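Putative oxidoreductase yhhX (Escherichia coli K-12, PDB 3F4L) probably acts as an NADP+-dependent oxidoreductase of the Gfo/Idh/MocA family, perhaps a scyllo-inositol dehydrogenase. Local coordinates at residues Tyr155-Ala160 against Thr225-Lys230; Asp169-Gly174 against Asn205-Phe210; Asp181-Leu186 against Ala212-Gly217; Val193-Arg198 against Leu326-Arg331. All blocks are in the same frame, centred on the assembly; numbering follows the deposited sequence.

Contact 1. Residues Tyr155-Ala160 against Thr225-Lys230; sequences YYRPVA and TSHLVK
The carbonyl O of His227 takes the shortest polar bond here, from the backbone N of Arg157 at 2.9 Å, and the CA of Tyr156 approaches the same oxygen at 3.5 Å in a CA-H...O contact. Two further backbone bonds complete the pairing: Tyr155 N gives to Ser226 O, and Val229 N gives to Tyr155 O, each at 3.0 Å. Together they make a single bridge between Tyr156 and Leu228, so the main chains join briefly without forming a regular strand pair. On the 225-230 side the bend is an ST turn, in which the hydroxyl OG of Ser226 accepts from Leu228 N. Both segments are loops that follow strands 146-152 and 219-225, parallel neighbours in the large mixed sheet of the C-terminal domain, and the bridge ties them together beyond the strand ends. The Tyr156 ring is clamped between two aliphatic groups: Pro158 CD over one face, and over the opposite face Lys230 CD, 3.8 Å from the ring centroid and 15° off the normal, a CH-pi contact. The lysine chain reaches that face through a bend at chi2 (60°). Both polar ends continue into the second subunit, Tyr156 OH to Lys241 O and Lys230 NZ to Thr286 OG1 of that subunit. The Tyr155 and His227 side chains run side by side with planes 36° apart, and Tyr155 CD2 lies 3.9 Å from His227 CD2. Arg157 lays its guanidinium over the Tyr155 ring, while ND1 of His227 bonds to Asp208 O.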
loop_
_atom_site.group_PDB
_atom_site.type_symbol
_atom_site.label_atom_id
_atom_site.label_comp_id
_atom_site.label_asym_id
_atom_site.label_seq_id
_atom_site.Cartn_x
_atom_site.Cartn_y
_atom_site.Cartn_z
ATOM N N TYR A 155 -11.882 -7.378 5.332
ATOM C CA TYR A 155 -13.243 -7.510 5.870
ATOM C C TYR A 155 -13.551 -6.277 6.697
ATOM O O TYR A 155 -12.669 -5.470 6.989
ATOM C CB TYR A 155 -13.360 -8.667 6.870
ATOM C CG TYR A 155 -13.031 -10.045 6.364
ATOM C CD1 TYR A 155 -13.948 -10.765 5.599
ATOM C CD2 TYR A 155 -11.815 -10.649 6.686
ATOM C CE1 TYR A 155 -13.666 -12.057 5.173
ATOM C CE2 TYR A 155 -11.521 -11.944 6.262
ATOM C CZ TYR A 155 -12.452 -12.639 5.508
ATOM O OH TYR A 155 -12.173 -13.921 5.082
ATOM N N TYR A 156 -14.817 -6.149 7.080
ATOM C CA TYR A 156 -15.209 -5.102 8.010
ATOM C C TYR A 156 -15.970 -5.874 9.080
ATOM O O TYR A 156 -17.184 -6.073 8.973
ATOM C CB TYR A 156 -16.117 -4.019 7.419
ATOM C CG TYR A 156 -16.386 -2.970 8.489
ATOM C CD1 TYR A 156 -15.366 -2.110 8.919
ATOM C CD2 TYR A 156 -17.609 -2.925 9.161
ATOM C CE1 TYR A 156 -15.555 -1.239 9.999
ATOM C CE2 TYR A 156 -17.814 -2.055 10.240
ATOM C CZ TYR A 156 -16.782 -1.218 10.653
ATOM O OH TYR A 156 -16.983 -0.361 11.711
ATOM N N ARG A 157 -15.222 -6.352 10.073
ATOM C CA ARG A 157 -15.744 -7.117 11.207
ATOM C C ARG A 157 -15.073 -6.496 12.428
ATOM O O ARG A 157 -14.101 -7.031 12.956
ATOM C CB ARG A 157 -15.344 -8.593 11.090
ATOM C CG ARG A 157 -16.002 -9.337 9.945
ATOM C CD ARG A 157 -15.437 -10.754 9.764
ATOM N NE ARG A 157 -16.150 -11.467 8.704
ATOM C CZ ARG A 157 -15.732 -12.596 8.138
ATOM N NH1 ARG A 157 -14.592 -13.159 8.528
ATOM N NH2 ARG A 157 -16.451 -13.157 7.170
ATOM N N PRO A 158 -15.584 -5.347 12.883
ATOM C CA PRO A 158 -15.048 -4.617 14.034
ATOM C C PRO A 158 -15.065 -5.310 15.394
ATOM O O PRO A 158 -14.282 -4.947 16.276
ATOM C CB PRO A 158 -15.870 -3.330 14.033
ATOM C CG PRO A 158 -17.186 -3.787 13.512
ATOM C CD PRO A 158 -16.786 -4.674 12.356
ATOM N N VAL A 159 -15.942 -6.295 15.571
ATOM C CA VAL A 159 -16.033 -6.996 16.848
ATOM C C VAL A 159 -15.213 -8.276 16.885
ATOM O O VAL A 159 -15.351 -9.148 16.032
ATOM C CB VAL A 159 -17.495 -7.346 17.199
ATOM C CG1 VAL A 159 -17.543 -8.108 18.525
ATOM C CG2 VAL A 159 -18.323 -6.074 17.303
ATOM N N ALA A 160 -14.347 -8.375 17.885
ATOM C CA ALA A 160 -13.496 -9.539 18.051
ATOM C C ALA A 160 -13.507 -9.902 19.525
ATOM O O ALA A 160 -12.931 -9.195 20.351
ATOM C CB ALA A 160 -12.064 -9.226 17.596
ATOM N N THR A 225 -4.079 -7.632 4.614
ATOM C CA THR A 225 -5.448 -7.856 5.053
ATOM C C THR A 225 -5.693 -7.096 6.341
ATOM O O THR A 225 -4.779 -6.842 7.124
ATOM C CB THR A 225 -5.783 -9.349 5.326
ATOM O OG1 THR A 225 -5.510 -9.664 6.694
ATOM C CG2 THR A 225 -5.009 -10.261 4.415
ATOM N N SER A 226 -6.948 -6.738 6.553
ATOM C CA SER A 226 -7.347 -6.022 7.748
ATOM C C SER A 226 -8.807 -6.359 7.949
ATOM O O SER A 226 -9.510 -6.642 6.980
ATOM C CB SER A 226 -7.190 -4.513 7.543
ATOM O OG SER A 226 -7.757 -3.791 8.621
ATOM N N HIS A 227 -9.256 -6.365 9.201
ATOM C CA HIS A 227 -10.663 -6.635 9.483
ATOM C C HIS A 227 -11.369 -5.304 9.709
ATOM O O HIS A 227 -12.484 -5.267 10.230
ATOM C CB HIS A 227 -10.816 -7.513 10.736
ATOM C CG HIS A 227 -10.385 -8.934 10.535
ATOM N ND1 HIS A 227 -9.069 -9.292 10.326
ATOM C CD2 HIS A 227 -11.098 -10.084 10.501
ATOM C CE1 HIS A 227 -8.992 -10.602 10.173
ATOM N NE2 HIS A 227 -10.209 -11.107 10.276
ATOM N N LEU A 228 -10.718 -4.207 9.317
ATOM C CA LEU A 228 -11.306 -2.882 9.503
ATOM C C LEU A 228 -11.280 -2.048 8.224
ATOM O O LEU A 228 -10.672 -0.986 8.178
ATOM C CB LEU A 228 -10.567 -2.151 10.628
ATOM C CG LEU A 228 -10.683 -2.798 12.013
ATOM C CD1 LEU A 228 -9.746 -2.098 12.985
ATOM C CD2 LEU A 228 -12.141 -2.717 12.495
ATOM N N VAL A 229 -11.954 -2.547 7.194
ATOM C CA VAL A 229 -12.011 -1.872 5.904
ATOM C C VAL A 229 -13.474 -1.766 5.479
ATOM O O VAL A 229 -14.044 -2.702 4.927
ATOM C CB VAL A 229 -11.191 -2.658 4.840
ATOM C CG1 VAL A 229 -11.356 -2.041 3.451
ATOM C CG2 VAL A 229 -9.730 -2.674 5.240
ATOM N N LYS A 230 -14.076 -0.618 5.755
ATOM C CA LYS A 230 -15.475 -0.392 5.415
ATOM C C LYS A 230 -15.661 -0.241 3.913
ATOM O O LYS A 230 -16.632 -0.732 3.350
ATOM C CB LYS A 230 -15.997 0.840 6.151
ATOM C CG LYS A 230 -17.508 0.995 6.088
ATOM C CD LYS A 230 -18.221 -0.209 6.718
ATOM C CE LYS A 230 -19.730 0.024 6.782
ATOM N NZ LYS A 230 -20.472 -1.079 7.449
#

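Contact 2. Residues Asp169-Gly174 against Asn205-Phe210; sequences DGAFYG and NPDDTF
The start of helix 171-187, with Gly170 at its N-cap position, is met by the loop that leads into strand 209-216. Glycine has no side chain to cap with, and the first turn is instead served by Asp207 from across the contact. Asp207 O accepts from Ala171 N at 2.8 Å, and Asp207 OD2 accepts from Phe172 N at 2.9 Å through the syn lone pair. The chi1 of 69° places the carboxyl group between the backbone N and carbonyl carbon of Asp207, from where it turns toward the helix end. The other oxygen, OD1, receives a bond from a water that in turn accepts from Tyr173 N, so the acid reaches two successive N-H groups, one directly and one through water. The helix terminus would probably stabilise the negative charge. Asp207 OD1 also lies 3.3 Å from Gly170 CA, which shows how closely the loop fits this glycine; Pro206 CB packs against the same CA. Asp208 and Thr209 form a classic beta bulge opposite Arg198. Beyond it the side chains of Phe172 and Phe210 cross at about a right angle, with ring planes 53° apart, and Phe172 CD1 sits over one face of the Phe210 ring, 3.5 Å from Phe210 CD2.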
loop_
_atom_site.group_PDB
_atom_site.type_symbol
_atom_site.label_atom_id
_atom_site.label_comp_id
_atom_site.label_asym_id
_atom_site.label_seq_id
_atom_site.Cartn_x
_atom_site.Cartn_y
_atom_site.Cartn_z
ATOM N N ASP A 169 -2.157 -18.493 15.283
ATOM C CA ASP A 169 -3.611 -18.344 15.281
ATOM C C ASP A 169 -4.053 -17.024 14.651
ATOM O O ASP A 169 -5.246 -16.768 14.500
ATOM C CB ASP A 169 -4.138 -18.406 16.716
ATOM C CG ASP A 169 -3.638 -19.622 17.464
ATOM O OD1 ASP A 169 -3.981 -20.753 17.059
ATOM O OD2 ASP A 169 -2.895 -19.446 18.453
ATOM N N GLY A 170 -3.086 -16.192 14.289
ATOM C CA GLY A 170 -3.408 -14.898 13.711
ATOM C C GLY A 170 -3.784 -14.902 12.246
ATOM O O GLY A 170 -3.776 -15.943 11.587
ATOM N N ALA A 171 -4.092 -13.711 11.736
ATOM C CA ALA A 171 -4.488 -13.525 10.350
ATOM C C ALA A 171 -3.363 -13.766 9.346
ATOM O O ALA A 171 -3.618 -14.229 8.230
ATOM C CB ALA A 171 -5.056 -12.109 10.162
ATOM N N PHE A 172 -2.130 -13.443 9.732
ATOM C CA PHE A 172 -0.987 -13.634 8.846
ATOM C C PHE A 172 -0.816 -15.108 8.481
ATOM O O PHE A 172 -0.704 -15.454 7.304
ATOM C CB PHE A 172 0.289 -13.082 9.490
ATOM C CG PHE A 172 1.450 -12.976 8.535
ATOM C CD1 PHE A 172 1.242 -12.607 7.211
ATOM C CD2 PHE A 172 2.750 -13.211 8.966
ATOM C CE1 PHE A 172 2.315 -12.472 6.330
ATOM C CE2 PHE A 172 3.828 -13.076 8.092
ATOM C CZ PHE A 172 3.611 -12.706 6.777
ATOM N N TYR A 173 -0.821 -15.986 9.480
ATOM C CA TYR A 173 -0.711 -17.415 9.203
ATOM C C TYR A 173 -2.009 -17.886 8.555
ATOM O O TYR A 173 -1.997 -18.649 7.590
ATOM C CB TYR A 173 -0.483 -18.215 10.492
ATOM C CG TYR A 173 0.972 -18.503 10.819
ATOM C CD1 TYR A 173 1.808 -17.519 11.362
ATOM C CD2 TYR A 173 1.515 -19.760 10.568
ATOM C CE1 TYR A 173 3.156 -17.795 11.642
ATOM C CE2 TYR A 173 2.847 -20.046 10.839
ATOM C CZ TYR A 173 3.662 -19.068 11.370
ATOM O OH TYR A 173 4.978 -19.372 11.602
ATOM N N GLY A 174 -3.127 -17.406 9.087
ATOM C CA GLY A 174 -4.436 -17.804 8.592
ATOM C C GLY A 174 -4.779 -17.463 7.153
ATOM O O GLY A 174 -5.190 -18.337 6.389
ATOM N N ASN A 205 -5.926 -10.509 21.545
ATOM C CA ASN A 205 -5.869 -11.510 20.474
ATOM C C ASN A 205 -4.642 -11.473 19.557
ATOM O O ASN A 205 -3.888 -10.500 19.535
ATOM C CB ASN A 205 -7.115 -11.382 19.583
ATOM C CG ASN A 205 -8.403 -11.604 20.345
ATOM O OD1 ASN A 205 -8.389 -11.835 21.549
ATOM N ND2 ASN A 205 -9.524 -11.534 19.642
ATOM N N PRO A 206 -4.426 -12.556 18.791
ATOM C CA PRO A 206 -3.293 -12.620 17.862
ATOM C C PRO A 206 -3.572 -11.570 16.769
ATOM O O PRO A 206 -4.669 -11.017 16.706
ATOM C CB PRO A 206 -3.375 -14.046 17.322
ATOM C CG PRO A 206 -3.962 -14.812 18.492
ATOM C CD PRO A 206 -5.061 -13.879 18.936
ATOM N N ASP A 207 -2.591 -11.302 15.916
ATOM C CA ASP A 207 -2.748 -10.310 14.852
ATOM C C ASP A 207 -3.984 -10.514 13.972
ATOM O O ASP A 207 -4.367 -11.642 13.665
ATOM C CB ASP A 207 -1.512 -10.313 13.959
ATOM C CG ASP A 207 -1.391 -11.587 13.136
ATOM O OD1 ASP A 207 -1.014 -12.638 13.704
ATOM O OD2 ASP A 207 -1.690 -11.535 11.921
ATOM N N ASP A 208 -4.598 -9.406 13.564
ATOM C CA ASP A 208 -5.772 -9.438 12.692
ATOM C C ASP A 208 -5.558 -8.469 11.541
ATOM O O ASP A 208 -6.467 -8.196 10.757
ATOM C CB ASP A 208 -7.036 -9.027 13.459
ATOM C CG ASP A 208 -6.951 -7.614 14.018
ATOM O OD1 ASP A 208 -5.993 -6.878 13.691
ATOM O OD2 ASP A 208 -7.858 -7.237 14.788
ATOM N N THR A 209 -4.339 -7.961 11.449
ATOM C CA THR A 209 -3.974 -6.988 10.434
ATOM C C THR A 209 -2.531 -7.229 10.011
ATOM O O THR A 209 -1.660 -7.402 10.862
ATOM C CB THR A 209 -4.060 -5.568 11.016
ATOM O OG1 THR A 209 -5.325 -5.404 11.666
ATOM C CG2 THR A 209 -3.892 -4.518 9.921
ATOM N N PHE A 210 -2.279 -7.253 8.708
ATOM C CA PHE A 210 -0.922 -7.448 8.240
ATOM C C PHE A 210 -0.697 -6.955 6.830
ATOM O O PHE A 210 -1.631 -6.824 6.041
ATOM C CB PHE A 210 -0.511 -8.927 8.326
ATOM C CG PHE A 210 -1.158 -9.814 7.295
ATOM C CD1 PHE A 210 -2.276 -10.576 7.610
ATOM C CD2 PHE A 210 -0.643 -9.893 6.007
ATOM C CE1 PHE A 210 -2.870 -11.402 6.661
ATOM C CE2 PHE A 210 -1.232 -10.716 5.047
ATOM C CZ PHE A 210 -2.344 -11.471 5.372
HETATM O O HOH W 1 -0.506 -15.024 11.991
#

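Contact 3. Residues Asp181-Leu186 against Ala212-Gly217; sequences DQIISL and AQLFYG
Ile183 and Ile184 of the helix meet Leu214 and Tyr216 of the strand through a few methyl and methylene groups and one phenol end. The CG2 methyl of Ile183 is the main bump, resting in the notch between the two strand side chains. On one side Ile183 CG2 lies 4.1 Å from Leu214 CD2. On the other, Ile183 CG2 is 3.8 Å from Tyr216 OH. Its placement follows from a chi1 of -64°, which sets CG2 anti to the backbone N, while the CG1 branch leads away from strand 209-216; the Ile183 side chain also touches Ala221 and Val223 of strand 219-225. In the reverse sense, the phenol end of Tyr216 enters the hollow between Ile183 and Ile184, with Tyr216 OH 4.1 Å from Ile184 CA. Ile184 CG1 approaches Leu214 CD2 more loosely, at 4.4 Å. No hydrogen bond crosses the contact; Tyr216 OH is hydrogen-bonded to Gly188 O, just past the helix segment. The two segments run almost parallel, 5° apart with axes 10.7 Å from each other, as a helix lying on a sheet would. Helix 171-187 thus covers this face of the mixed sheet along strand 209-216, with Pro190 touching both Leu214 and Tyr216, helix 319-331 beside Ile184, and helix 129-140 touching Gln182, Ser185 and Leu186.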
loop_
_atom_site.group_PDB
_atom_site.type_symbol
_atom_site.label_atom_id
_atom_site.label_comp_id
_atom_site.label_asym_id
_atom_site.label_seq_id
_atom_site.Cartn_x
_atom_site.Cartn_y
_atom_site.Cartn_z
ATOM N N ASP A 181 1.074 -17.223 -1.143
ATOM C CA ASP A 181 1.281 -18.354 -2.046
ATOM C C ASP A 181 1.020 -17.928 -3.495
ATOM O O ASP A 181 1.738 -18.334 -4.409
ATOM C CB ASP A 181 0.347 -19.510 -1.696
ATOM C CG ASP A 181 0.399 -20.621 -2.724
ATOM O OD1 ASP A 181 1.389 -21.393 -2.730
ATOM O OD2 ASP A 181 -0.545 -20.712 -3.538
ATOM N N GLN A 182 -0.008 -17.108 -3.704
ATOM C CA GLN A 182 -0.320 -16.638 -5.057
ATOM C C GLN A 182 0.855 -15.830 -5.610
ATOM O O GLN A 182 1.247 -16.000 -6.763
ATOM C CB GLN A 182 -1.571 -15.756 -5.042
ATOM C CG GLN A 182 -2.845 -16.488 -4.672
ATOM C CD GLN A 182 -4.059 -15.575 -4.645
ATOM O OE1 GLN A 182 -3.988 -14.457 -4.146
ATOM N NE2 GLN A 182 -5.193 -16.064 -5.162
ATOM N N ILE A 183 1.413 -14.942 -4.788
ATOM C CA ILE A 183 2.535 -14.116 -5.236
ATOM C C ILE A 183 3.743 -15.001 -5.525
ATOM O O ILE A 183 4.431 -14.837 -6.536
ATOM C CB ILE A 183 2.917 -13.040 -4.170
ATOM C CG1 ILE A 183 1.760 -12.063 -3.972
ATOM C CG2 ILE A 183 4.167 -12.289 -4.606
ATOM C CD1 ILE A 183 1.215 -11.471 -5.287
ATOM N N ILE A 184 3.994 -15.949 -4.635
ATOM C CA ILE A 184 5.119 -16.856 -4.811
ATOM C C ILE A 184 4.969 -17.696 -6.089
ATOM O O ILE A 184 5.946 -17.923 -6.801
ATOM C CB ILE A 184 5.273 -17.761 -3.551
ATOM C CG1 ILE A 184 5.794 -16.910 -2.386
ATOM C CG2 ILE A 184 6.190 -18.925 -3.836
ATOM C CD1 ILE A 184 5.647 -17.547 -1.029
ATOM N N SER A 185 3.751 -18.140 -6.398
ATOM C CA SER A 185 3.543 -18.939 -7.603
ATOM C C SER A 185 3.845 -18.122 -8.866
ATOM O O SER A 185 4.151 -18.688 -9.908
ATOM C CB SER A 185 2.102 -19.456 -7.673
ATOM O OG SER A 185 1.220 -18.426 -8.104
ATOM N N LEU A 186 3.759 -16.797 -8.779
ATOM C CA LEU A 186 4.022 -15.933 -9.938
ATOM C C LEU A 186 5.474 -15.504 -10.066
ATOM O O LEU A 186 6.029 -15.473 -11.166
ATOM C CB LEU A 186 3.206 -14.632 -9.860
ATOM C CG LEU A 186 1.682 -14.661 -9.802
ATOM C CD1 LEU A 186 1.140 -13.238 -9.630
ATOM C CD2 LEU A 186 1.151 -15.293 -11.069
ATOM N N ALA A 212 2.558 -7.674 4.067
ATOM C CA ALA A 212 3.858 -8.246 3.787
ATOM C C ALA A 212 4.265 -7.728 2.423
ATOM O O ALA A 212 3.463 -7.711 1.492
ATOM C CB ALA A 212 3.786 -9.767 3.779
ATOM N N GLN A 213 5.509 -7.284 2.319
ATOM C CA GLN A 213 6.032 -6.763 1.067
ATOM C C GLN A 213 7.176 -7.655 0.632
ATOM O O GLN A 213 8.187 -7.770 1.327
ATOM C CB GLN A 213 6.518 -5.329 1.257
ATOM C CG GLN A 213 5.413 -4.397 1.736
ATOM C CD GLN A 213 5.809 -2.933 1.725
ATOM O OE1 GLN A 213 4.972 -2.059 1.955
ATOM N NE2 GLN A 213 7.082 -2.656 1.458
ATOM N N LEU A 214 6.997 -8.307 -0.510
ATOM C CA LEU A 214 8.009 -9.208 -1.040
ATOM C C LEU A 214 8.740 -8.524 -2.181
ATOM O O LEU A 214 8.118 -8.090 -3.151
ATOM C CB LEU A 214 7.357 -10.503 -1.531
ATOM C CG LEU A 214 6.790 -11.450 -0.463
ATOM C CD1 LEU A 214 5.678 -10.766 0.320
ATOM C CD2 LEU A 214 6.261 -12.714 -1.138
ATOM N N PHE A 215 10.061 -8.433 -2.070
ATOM C CA PHE A 215 10.843 -7.779 -3.106
ATOM C C PHE A 215 11.557 -8.750 -4.033
ATOM O O PHE A 215 12.214 -9.678 -3.583
ATOM C CB PHE A 215 11.869 -6.837 -2.468
ATOM C CG PHE A 215 11.262 -5.789 -1.586
ATOM C CD1 PHE A 215 10.700 -6.137 -0.365
ATOM C CD2 PHE A 215 11.252 -4.452 -1.971
ATOM C CE1 PHE A 215 10.141 -5.180 0.468
ATOM C CE2 PHE A 215 10.694 -3.482 -1.150
ATOM C CZ PHE A 215 10.136 -3.844 0.078
ATOM N N TYR A 216 11.405 -8.535 -5.335
ATOM C CA TYR A 216 12.076 -9.358 -6.338
ATOM C C TYR A 216 12.809 -8.359 -7.220
ATOM O O TYR A 216 12.258 -7.844 -8.192
ATOM C CB TYR A 216 11.069 -10.159 -7.173
ATOM C CG TYR A 216 10.194 -11.099 -6.374
ATOM C CD1 TYR A 216 9.018 -10.648 -5.760
ATOM C CD2 TYR A 216 10.522 -12.450 -6.253
ATOM C CE1 TYR A 216 8.190 -11.523 -5.052
ATOM C CE2 TYR A 216 9.696 -13.333 -5.551
ATOM C CZ TYR A 216 8.530 -12.860 -4.955
ATOM O OH TYR A 216 7.694 -13.740 -4.285
ATOM N N GLY A 217 14.054 -8.076 -6.861
ATOM C CA GLY A 217 14.817 -7.104 -7.612
ATOM C C GLY A 217 14.121 -5.773 -7.429
ATOM O O GLY A 217 13.884 -5.348 -6.299
#

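Contact 4. Residues Val193-Arg198 against Leu326-Arg331; sequences VAYDIR and LEILER
Tyr195 reaches across from the strand to helix 319-331, where Tyr195 OH donates to Ile328 O at 2.7 Å. The bond lies in the carbonyl plane on a lone pair. A chi1 of -53° sets the tyrosine CG anti to its own carbonyl carbon, which points the ring at the helix, so that its para hydroxyl meets the backbone. Ile328 O also lies near the plane of the ring at its edge, 3.2 Å from Tyr195 CE2. Around the phenol end, Ile328 CG2 is 3.7 Å from Tyr195 OH and Arg331 CB is 3.5 Å from it. The contact is a helix packed on a sheet: the short segments of strand 192-198 and helix 319-331 cross at -48°, their axes 10.0 Å apart, within the C-terminal alpha/beta domain. Val193, two residues before Tyr195 on the same face of the strand, places CG1 over one face of the tyrosine ring, while Val193 CG2 meets Ile328 CG1 at 4.2 Å. The Ile328 chi1 of -69° gives each branch a separate task, CG1 toward Val193 and CG2 toward the phenol. The guanidinium of Arg331 turns away to Thr342 O and to a salt bridge with Glu334.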
loop_
_atom_site.group_PDB
_atom_site.type_symbol
_atom_site.label_atom_id
_atom_site.label_comp_id
_atom_site.label_asym_id
_atom_site.label_seq_id
_atom_site.Cartn_x
_atom_site.Cartn_y
_atom_site.Cartn_z
ATOM N N VAL A 193 11.865 -9.233 2.597
ATOM C CA VAL A 193 10.477 -9.158 3.030
ATOM C C VAL A 193 10.335 -8.105 4.117
ATOM O O VAL A 193 11.110 -8.084 5.070
ATOM C CB VAL A 193 9.961 -10.497 3.597
ATOM C CG1 VAL A 193 8.516 -10.328 4.061
ATOM C CG2 VAL A 193 10.038 -11.591 2.536
ATOM N N ALA A 194 9.364 -7.211 3.957
ATOM C CA ALA A 194 9.089 -6.181 4.959
ATOM C C ALA A 194 7.771 -6.587 5.626
ATOM O O ALA A 194 6.781 -6.850 4.934
ATOM C CB ALA A 194 8.929 -4.803 4.299
ATOM N N TYR A 195 7.758 -6.623 6.956
ATOM C CA TYR A 195 6.575 -7.012 7.716
ATOM C C TYR A 195 5.950 -5.890 8.555
ATOM O O TYR A 195 6.650 -5.061 9.137
ATOM C CB TYR A 195 6.893 -8.156 8.693
ATOM C CG TYR A 195 7.556 -9.398 8.134
ATOM C CD1 TYR A 195 8.943 -9.535 8.140
ATOM C CD2 TYR A 195 6.790 -10.468 7.664
ATOM C CE1 TYR A 195 9.551 -10.708 7.700
ATOM C CE2 TYR A 195 7.387 -11.643 7.220
ATOM C CZ TYR A 195 8.766 -11.758 7.243
ATOM O OH TYR A 195 9.360 -12.925 6.806
ATOM N N ASP A 196 4.622 -5.910 8.615
ATOM C CA ASP A 196 3.805 -5.001 9.418
ATOM C C ASP A 196 2.676 -5.913 9.897
ATOM O O ASP A 196 1.770 -6.240 9.130
ATOM C CB ASP A 196 3.212 -3.861 8.580
ATOM C CG ASP A 196 2.038 -3.176 9.276
ATOM O OD1 ASP A 196 2.098 -3.002 10.516
ATOM O OD2 ASP A 196 1.055 -2.804 8.589
ATOM N N ILE A 197 2.744 -6.332 11.155
ATOM C CA ILE A 197 1.751 -7.234 11.725
ATOM C C ILE A 197 1.186 -6.631 13.015
ATOM O O ILE A 197 1.910 -6.464 13.999
ATOM C CB ILE A 197 2.394 -8.606 12.041
ATOM C CG1 ILE A 197 3.081 -9.161 10.785
ATOM C CG2 ILE A 197 1.326 -9.586 12.540
ATOM C CD1 ILE A 197 3.928 -10.413 11.033
ATOM N N ARG A 198 -0.109 -6.322 13.008
ATOM C CA ARG A 198 -0.738 -5.709 14.169
ATOM C C ARG A 198 -2.061 -6.343 14.613
ATOM O O ARG A 198 -2.761 -6.988 13.830
ATOM C CB ARG A 198 -0.966 -4.216 13.899
ATOM C CG ARG A 198 0.057 -3.614 12.960
ATOM C CD ARG A 198 0.241 -2.109 13.150
ATOM N NE ARG A 198 -0.913 -1.283 12.797
ATOM C CZ ARG A 198 -1.445 -1.186 11.580
ATOM N NH1 ARG A 198 -0.945 -1.878 10.567
ATOM N NH2 ARG A 198 -2.463 -0.360 11.368
ATOM N N LEU A 326 6.371 -20.980 4.228
ATOM C CA LEU A 326 6.545 -21.270 5.648
ATOM C C LEU A 326 7.640 -20.421 6.288
ATOM O O LEU A 326 7.488 -19.942 7.414
ATOM C CB LEU A 326 6.876 -22.751 5.844
ATOM C CG LEU A 326 5.715 -23.754 5.834
ATOM C CD1 LEU A 326 4.746 -23.443 4.695
ATOM C CD2 LEU A 326 6.295 -25.169 5.689
ATOM N N GLU A 327 8.748 -20.243 5.577
ATOM C CA GLU A 327 9.858 -19.453 6.106
ATOM C C GLU A 327 9.457 -17.988 6.284
ATOM O O GLU A 327 9.746 -17.377 7.318
ATOM C CB GLU A 327 11.065 -19.550 5.172
ATOM C CG GLU A 327 12.304 -18.872 5.695
ATOM C CD GLU A 327 13.472 -18.986 4.739
ATOM O OE1 GLU A 327 13.742 -20.102 4.249
ATOM O OE2 GLU A 327 14.132 -17.957 4.481
ATOM N N ILE A 328 8.787 -17.431 5.277
ATOM C CA ILE A 328 8.346 -16.041 5.344
ATOM C C ILE A 328 7.389 -15.838 6.523
ATOM O O ILE A 328 7.517 -14.877 7.276
ATOM C CB ILE A 328 7.666 -15.602 4.015
ATOM C CG1 ILE A 328 8.727 -15.537 2.896
ATOM C CG2 ILE A 328 7.014 -14.228 4.190
ATOM C CD1 ILE A 328 8.180 -15.255 1.484
ATOM N N LEU A 329 6.437 -16.749 6.693
ATOM C CA LEU A 329 5.497 -16.639 7.800
ATOM C C LEU A 329 6.224 -16.670 9.151
ATOM O O LEU A 329 5.978 -15.825 10.020
ATOM C CB LEU A 329 4.464 -17.775 7.729
ATOM C CG LEU A 329 3.430 -17.647 6.604
ATOM C CD1 LEU A 329 2.556 -18.890 6.538
ATOM C CD2 LEU A 329 2.575 -16.400 6.858
ATOM N N GLU A 330 7.132 -17.627 9.317
ATOM C CA GLU A 330 7.881 -17.760 10.567
ATOM C C GLU A 330 8.709 -16.533 10.894
ATOM O O GLU A 330 8.664 -16.023 12.009
ATOM C CB GLU A 330 8.824 -18.972 10.521
ATOM C CG GLU A 330 8.149 -20.319 10.325
ATOM C CD GLU A 330 9.098 -21.486 10.577
ATOM O OE1 GLU A 330 10.228 -21.469 10.034
ATOM O OE2 GLU A 330 8.710 -22.421 11.316
ATOM N N ARG A 331 9.475 -16.061 9.916
ATOM C CA ARG A 331 10.336 -14.909 10.126
ATOM C C ARG A 331 9.580 -13.601 10.353
ATOM O O ARG A 331 10.183 -12.582 10.681
ATOM C CB ARG A 331 11.321 -14.775 8.961
ATOM C CG ARG A 331 12.254 -15.989 8.834
ATOM C CD ARG A 331 13.478 -15.672 7.983
ATOM N NE ARG A 331 14.268 -14.608 8.590
ATOM C CZ ARG A 331 15.335 -14.049 8.030
ATOM N NH1 ARG A 331 15.748 -14.452 6.835
ATOM N NH2 ARG A 331 15.992 -13.087 8.670
#

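All four contacts lie in the C-terminal alpha/beta domain. Contacts 2, 3 and 4 are buried; contact 1 is partly buried, its Tyr156 and Lys230 bonding to the second subunit, which contacts 3 and 4 also touch. Contacts 2 and 3 use the same two elements, helix 171-187 and strand 209-216, near opposite ends: backbone bonds and a carboxylate hold the helix start, while no hydrogen bond crosses further along, where side chains meet by van der Waals contact. Contact 4 brings neighbouring strand 192-198 against helix 319-331, and Leu214 CD2 touching Ile328 CD1 at 4.1 Å joins contacts 3 and 4. Contact 1 relies chiefly on main-chain bonds between loops, and a probable backbone bond, Thr225 N to Phe210 O at 2.9 Å, links it to contact 2.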